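PDB 7D3F: dual oxidase maturation factor 1, which may be required for the maturation of dual oxidase DUOX1 and its transport from the endoplasmic reticulum to the plasma membrane. Local coordinates for residues 111-116 / 123-128; 209-214 / 264-269. All coordinates share one frame; numbering follows the deposited sequence.

Interaction 1: residues 111-116 / 123-128; sequences TLTGTP and TINYNE. With MAN (alpha-D-mannopyranose), chain E; MAN (alpha-D-mannopyranose), chain C; MAN (alpha-D-mannopyranose), chain D; NAG (2-acetamido-2-deoxy-beta-D-glucopyranose), chain F.
Leu112 and Tyr126 form a hydrogen-bonded pair of an antiparallel sheet: Leu112 N donates to Tyr126 O over 2.9 Å at 165°, while the return bond from Tyr126 N to Leu112 O is bent and weak. Two residues on, Gly114 N gives a nearly straight hydrogen bond (174°) to Ile124 O at 2.6 Å, and that same oxygen also receives a CA-H...O contact from Thr113.

The two pairing side chains run alongside each other on one face of the sheet, Leu112 CD2 lying 3.8 Å from Tyr126 CD1 and oblique to the ring. With CG anti to its backbone N (chi1 176°), Leu112 sets that carbon 3.7 Å from Ile124 CG2. This same Ile124 methyl lies in plane at the edge of the tyrosine ring, so leucine, isoleucine and tyrosine make one apolar patch. The opposite face carries Thr111 beside Asn127 and Thr113 beside Asn125. There Thr111 CG2 approaches Asn127 OD1 to 3.3 Å, an oxygen hydrogen-bonded to Asn109 ND2, and Thr113 OG1 makes a weak bond to Asn125 OD1.

Sugars of a glycan attached to the protein take the backbone N-H groups of Thr123, Asn125 and Asn127. Asn125 N binds O3 of the chain E mannose at 2.8 Å, and this hydroxyl lies over the centre of the Tyr126 ring; Asn127 N reaches O6 of the chain C mannose at 2.7 Å. The glycan thus runs along the side of strand 122-131 turned away from 107-114. The Tyr126 hydroxyl is hydrogen-bonded to that of Tyr87.

Within the sheet, which is predicted to be extracellular, strand 107-114 lies between 122-131 and 94-103, bonding to the latter through Thr111 and Thr113. Leu112 rests on Ala97 and Ile99 of strand 94-103 and on Pro153 and Val154 of helix 152-160.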
loop_
_atom_site.group_PDB
_atom_site.type_symbol
_atom_site.label_atom_id
_atom_site.label_comp_id
_atom_site.label_asym_id
_atom_site.label_seq_id
_atom_site.Cartn_x
_atom_site.Cartn_y
_atom_site.Cartn_z
ATOM N N THR B 111 -16.885 -0.994 26.814
ATOM C CA THR B 111 -18.280 -0.636 26.618
ATOM C C THR B 111 -18.861 -0.100 27.918
ATOM O O THR B 111 -18.640 -0.667 28.991
ATOM C CB THR B 111 -19.100 -1.837 26.138
ATOM O OG1 THR B 111 -19.096 -2.857 27.145
ATOM C CG2 THR B 111 -18.517 -2.401 24.851
ATOM N N LEU B 112 -19.600 1.000 27.814
ATOM C CA LEU B 112 -20.281 1.619 28.947
ATOM C C LEU B 112 -21.708 1.904 28.495
ATOM O O LEU B 112 -21.950 2.878 27.775
ATOM C CB LEU B 112 -19.569 2.892 29.397
ATOM C CG LEU B 112 -20.236 3.701 30.510
ATOM C CD1 LEU B 112 -20.199 2.948 31.828
ATOM C CD2 LEU B 112 -19.577 5.064 30.648
ATOM N N THR B 113 -22.644 1.045 28.891
ATOM C CA THR B 113 -24.036 1.154 28.466
ATOM C C THR B 113 -24.883 1.533 29.671
ATOM O O THR B 113 -25.002 0.753 30.620
ATOM C CB THR B 113 -24.524 -0.154 27.848
ATOM O OG1 THR B 113 -23.702 -0.493 26.724
ATOM C CG2 THR B 113 -25.966 -0.012 27.391
ATOM N N GLY B 114 -25.477 2.722 29.628
ATOM C CA GLY B 114 -26.296 3.165 30.738
ATOM C C GLY B 114 -27.529 2.300 30.915
ATOM O O GLY B 114 -28.086 1.762 29.956
ATOM N N THR B 115 -27.956 2.163 32.171
ATOM C CA THR B 115 -29.160 1.413 32.529
ATOM C C THR B 115 -30.032 2.295 33.409
ATOM O O THR B 115 -29.893 2.293 34.640
ATOM C CB THR B 115 -28.812 0.106 33.238
ATOM O OG1 THR B 115 -27.995 0.382 34.382
ATOM C CG2 THR B 115 -28.065 -0.822 32.300
ATOM N N PRO B 116 -30.954 3.070 32.814
ATOM C CA PRO B 116 -31.251 3.145 31.379
ATOM C C PRO B 116 -30.220 3.950 30.592
ATOM O O PRO B 116 -29.393 4.635 31.192
ATOM C CB PRO B 116 -32.612 3.838 31.346
ATOM C CG PRO B 116 -32.591 4.719 32.541
ATOM C CD PRO B 116 -31.829 3.962 33.597
ATOM N N THR B 123 -26.787 10.404 26.679
ATOM C CA THR B 123 -26.879 9.081 26.077
ATOM C C THR B 123 -25.607 8.310 26.410
ATOM O O THR B 123 -24.515 8.690 25.974
ATOM C CB THR B 123 -27.068 9.182 24.564
ATOM O OG1 THR B 123 -28.110 10.121 24.276
ATOM C CG2 THR B 123 -27.443 7.828 23.981
ATOM N N ILE B 124 -25.747 7.234 27.181
ATOM C CA ILE B 124 -24.589 6.461 27.616
ATOM C C ILE B 124 -24.591 5.110 26.915
ATOM O O ILE B 124 -25.168 4.137 27.415
ATOM C CB ILE B 124 -24.580 6.296 29.145
ATOM C CG1 ILE B 124 -24.783 7.651 29.823
ATOM C CG2 ILE B 124 -23.278 5.660 29.605
ATOM C CD1 ILE B 124 -24.905 7.572 31.326
ATOM N N ASN B 125 -23.948 5.045 25.750
ATOM C CA ASN B 125 -23.793 3.809 24.992
ATOM C C ASN B 125 -22.392 3.739 24.395
ATOM O O ASN B 125 -22.212 3.399 23.221
ATOM C CB ASN B 125 -24.860 3.690 23.905
ATOM C CG ASN B 125 -24.972 2.285 23.345
ATOM O OD1 ASN B 125 -24.551 1.317 23.977
ATOM N ND2 ASN B 125 -25.538 2.167 22.150
ATOM N N TYR B 126 -21.384 4.070 25.196
ATOM C CA TYR B 126 -20.019 4.146 24.693
ATOM C C TYR B 126 -19.488 2.765 24.331
ATOM O O TYR B 126 -19.718 1.787 25.044
ATOM C CB TYR B 126 -19.097 4.781 25.734
ATOM C CG TYR B 126 -19.473 6.187 26.131
ATOM C CD1 TYR B 126 -20.392 6.419 27.145
ATOM C CD2 TYR B 126 -18.901 7.284 25.500
ATOM C CE1 TYR B 126 -20.736 7.701 27.515
ATOM C CE2 TYR B 126 -19.238 8.572 25.865
ATOM C CZ TYR B 126 -20.157 8.773 26.874
ATOM O OH TYR B 126 -20.501 10.050 27.244
ATOM N N ASN B 127 -18.755 2.698 23.218
ATOM C CA ASN B 127 -17.994 1.505 22.837
ATOM C C ASN B 127 -16.682 2.009 22.237
ATOM O O ASN B 127 -16.580 2.219 21.025
ATOM C CB ASN B 127 -18.771 0.629 21.863
ATOM C CG ASN B 127 -18.035 -0.649 21.512
ATOM O OD1 ASN B 127 -17.073 -1.029 22.179
ATOM N ND2 ASN B 127 -18.488 -1.323 20.461
ATOM N N GLU B 128 -15.678 2.181 23.090
ATOM C CA GLU B 128 -14.398 2.749 22.695
ATOM C C GLU B 128 -13.393 1.642 22.411
ATOM O O GLU B 128 -13.479 0.545 22.965
ATOM C CB GLU B 128 -13.852 3.673 23.787
ATOM C CG GLU B 128 -14.809 4.770 24.218
ATOM C CD GLU B 128 -14.963 5.861 23.176
ATOM O OE1 GLU B 128 -14.170 5.891 22.212
ATOM O OE2 GLU B 128 -15.881 6.693 23.327
HETATM C C1 MAN E . -21.444 9.351 21.861
HETATM C C2 MAN E . -21.792 9.068 23.336
HETATM C C3 MAN E . -22.523 7.742 23.426
HETATM C C4 MAN E . -23.774 7.778 22.540
HETATM C C5 MAN E . -23.370 8.072 21.087
HETATM C C6 MAN E . -24.563 8.244 20.167
HETATM O O2 MAN E . -22.721 10.025 23.827
HETATM O O3 MAN E . -22.877 7.425 24.766
HETATM O O4 MAN E . -24.442 6.533 22.594
HETATM O O5 MAN E . -22.600 9.301 21.035
HETATM O O6 MAN E . -24.079 8.460 18.847
HETATM C C1 MAN C . -20.050 7.460 19.258
HETATM C C2 MAN C . -19.947 8.676 20.185
HETATM C C3 MAN C . -18.479 8.978 20.433
HETATM C C4 MAN C . -17.785 7.747 21.024
HETATM C C5 MAN C . -17.974 6.536 20.094
HETATM C C6 MAN C . -17.455 5.250 20.694
HETATM O O2 MAN C . -20.479 8.355 21.466
HETATM O O3 MAN C . -18.303 10.099 21.291
HETATM O O4 MAN C . -16.399 8.002 21.182
HETATM O O5 MAN C . -19.386 6.346 19.819
HETATM O O6 MAN C . -18.297 4.897 21.786
HETATM C C1 MAN D . -22.029 11.039 24.580
HETATM C C2 MAN D . -23.035 11.584 25.604
HETATM C C3 MAN D . -24.179 12.270 24.863
HETATM C C4 MAN D . -23.648 13.317 23.865
HETATM C C5 MAN D . -22.594 12.692 22.934
HETATM C C6 MAN D . -21.914 13.713 22.044
HETATM O O2 MAN D . -22.448 12.591 26.428
HETATM O O3 MAN D . -25.102 12.872 25.763
HETATM O O4 MAN D . -24.717 13.815 23.080
HETATM O O5 MAN D . -21.569 12.058 23.726
HETATM O O6 MAN D . -20.965 13.031 21.231
HETATM C C1 NAG F . -14.574 -1.363 19.130
HETATM C C2 NAG F . -15.666 -1.920 18.214
HETATM C C3 NAG F . -15.578 -1.281 16.829
HETATM C C4 NAG F . -15.571 0.239 16.932
HETATM C C5 NAG F . -14.473 0.690 17.891
HETATM C C6 NAG F . -14.457 2.180 18.144
HETATM C C7 NAG F . -16.571 -4.194 18.430
HETATM C C8 NAG F . -16.293 -5.657 18.262
HETATM N N2 NAG F . -15.567 -3.368 18.113
HETATM O O3 NAG F . -16.681 -1.710 16.038
HETATM O O4 NAG F . -15.344 0.797 15.641
HETATM O O5 NAG F . -14.659 0.062 19.167
HETATM O O6 NAG F . -15.664 2.616 18.753
HETATM O O7 NAG F . -17.652 -3.779 18.833
#

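Interaction 2: residues 209-214 / 264-269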
loop_
_atom_site.group_PDB
_atom_site.type_symbol
_atom_site.label_atom_id
_atom_site.label_comp_id
_atom_site.label_asym_id
_atom_site.label_seq_id
_atom_site.Cartn_x
_atom_site.Cartn_y
_atom_site.Cartn_z
ATOM N N MET B 209 -3.986 -30.261 4.461
ATOM C CA MET B 209 -4.008 -28.811 4.633
ATOM C C MET B 209 -5.151 -28.378 5.545
ATOM O O MET B 209 -4.991 -27.461 6.358
ATOM C CB MET B 209 -4.109 -28.124 3.273
ATOM C CG MET B 209 -3.074 -27.034 3.057
ATOM S SD MET B 209 -1.392 -27.679 3.127
ATOM C CE MET B 209 -0.440 -26.174 2.938
ATOM N N LEU B 210 -6.316 -29.018 5.418
ATOM C CA LEU B 210 -7.417 -28.728 6.337
ATOM C C LEU B 210 -7.050 -29.111 7.768
ATOM O O LEU B 210 -7.358 -28.379 8.724
ATOM C CB LEU B 210 -8.678 -29.462 5.882
ATOM C CG LEU B 210 -9.991 -29.124 6.586
ATOM C CD1 LEU B 210 -10.282 -27.635 6.491
ATOM C CD2 LEU B 210 -11.130 -29.930 5.985
ATOM N N LEU B 211 -6.387 -30.258 7.933
ATOM C CA LEU B 211 -5.909 -30.657 9.253
ATOM C C LEU B 211 -4.915 -29.640 9.803
ATOM O O LEU B 211 -4.929 -29.332 10.998
ATOM C CB LEU B 211 -5.282 -32.051 9.180
ATOM C CG LEU B 211 -5.004 -32.813 10.479
ATOM C CD1 LEU B 211 -5.093 -34.308 10.230
ATOM C CD2 LEU B 211 -3.640 -32.460 11.054
ATOM N N ALA B 212 -4.043 -29.112 8.941
ATOM C CA ALA B 212 -3.100 -28.082 9.366
ATOM C C ALA B 212 -3.820 -26.802 9.772
ATOM O O ALA B 212 -3.402 -26.124 10.715
ATOM C CB ALA B 212 -2.092 -27.801 8.250
ATOM N N THR B 213 -4.892 -26.449 9.060
ATOM C CA THR B 213 -5.699 -25.296 9.454
ATOM C C THR B 213 -6.259 -25.486 10.858
ATOM O O THR B 213 -6.184 -24.582 11.704
ATOM C CB THR B 213 -6.837 -25.083 8.453
ATOM O OG1 THR B 213 -6.299 -24.873 7.142
ATOM C CG2 THR B 213 -7.683 -23.882 8.852
ATOM N N GLY B 214 -6.823 -26.665 11.123
ATOM C CA GLY B 214 -7.319 -26.949 12.462
ATOM C C GLY B 214 -6.223 -26.915 13.510
ATOM O O GLY B 214 -6.418 -26.400 14.617
ATOM N N LEU B 264 -12.278 -33.100 10.390
ATOM C CA LEU B 264 -12.508 -33.272 8.958
ATOM C C LEU B 264 -11.255 -33.771 8.251
ATOM O O LEU B 264 -11.326 -34.690 7.426
ATOM C CB LEU B 264 -12.987 -31.957 8.345
ATOM C CG LEU B 264 -14.493 -31.815 8.109
ATOM C CD1 LEU B 264 -15.281 -32.179 9.357
ATOM C CD2 LEU B 264 -14.828 -30.402 7.656
ATOM N N GLY B 265 -10.096 -33.188 8.566
ATOM C CA GLY B 265 -8.861 -33.660 7.961
ATOM C C GLY B 265 -8.524 -35.085 8.361
ATOM O O GLY B 265 -8.098 -35.893 7.529
ATOM N N LEU B 266 -8.715 -35.413 9.642
ATOM C CA LEU B 266 -8.456 -36.768 10.112
ATOM C C LEU B 266 -9.379 -37.770 9.430
ATOM O O LEU B 266 -8.938 -38.847 9.014
ATOM C CB LEU B 266 -8.621 -36.827 11.630
ATOM C CG LEU B 266 -7.652 -37.708 12.418
ATOM C CD1 LEU B 266 -6.216 -37.284 12.158
ATOM C CD2 LEU B 266 -7.967 -37.640 13.904
ATOM N N ALA B 267 -10.663 -37.427 9.300
ATOM C CA ALA B 267 -11.611 -38.310 8.631
ATOM C C ALA B 267 -11.271 -38.471 7.158
ATOM O O ALA B 267 -11.392 -39.569 6.608
ATOM C CB ALA B 267 -13.034 -37.777 8.799
ATOM N N MET B 268 -10.847 -37.389 6.500
ATOM C CA MET B 268 -10.462 -37.483 5.096
ATOM C C MET B 268 -9.264 -38.411 4.924
ATOM O O MET B 268 -9.253 -39.275 4.036
ATOM C CB MET B 268 -10.154 -36.088 4.551
ATOM C CG MET B 268 -10.660 -35.836 3.140
ATOM S SD MET B 268 -10.490 -34.108 2.653
ATOM C CE MET B 268 -11.385 -33.295 3.976
ATOM N N ALA B 269 -8.252 -38.258 5.782
ATOM C CA ALA B 269 -7.076 -39.121 5.700
ATOM C C ALA B 269 -7.432 -40.577 5.982
ATOM O O ALA B 269 -6.969 -41.486 5.282
ATOM C CB ALA B 269 -5.998 -38.633 6.667
#
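Met209 O is gripped by two donors of one residue, Thr213 N at 2.9 Å and Thr213 OG1 at 3.0 Å, which reach the carbonyl from opposite faces of its plane. The hydroxyl gets there because it stands beside its own backbone N (chi1 -59°), so the polar group is satisfied within helix 203-229. This helix and helix 249-274 make an antiparallel pair, both predicted to span the membrane, their local axes 8.0 Å apart with 154° between the N-to-C directions.

The interface is apolar, mostly leucine with Met268 and Gly265, and makes no polar bonds between the two segments. Leu210 CD2 lies 3.6 Å from Leu264 CB and 3.9 Å from Met268 CE; the methionine, bent at its last torsion, meets the leucine side chain at about a right angle. On the other flank of Gly265, Leu211 CD1 touches Leu266 CD1 at 3.7 Å.

The face of Thr213 is turned to other helices, packing on Cys190 of helix 169-199 and Ile67 of helix 50-72, while Leu264 also touches Thr59. The helices come close at a glycine, which brings no side chain: Leu211 CA lies 4.4 Å and Leu211 CB 4.1 Å from Gly265 CA.

In the fold
The contacts belong to two different layers of the protein. Interaction 1 joins two strands of the sheet predicted to be extracellular and interaction 2 joins two helices predicted to span the membrane; they lie on opposite sides of the chain's centre, with 43 Å between their centres and about 28 Å between nearest atoms. The chain itself connects the layers: strand 241-247, in the same sheet as 107-114 but separated from it by strands 94-103 and 77-86, leads into helix 249-274, which carries 264-269. The disulfide Cys167-Cys234 joins the chain between the interactions to the connection between helices 203-229 and 249-274. The glycan borders interaction 1, whereas interaction 2 is plain apolar helix packing.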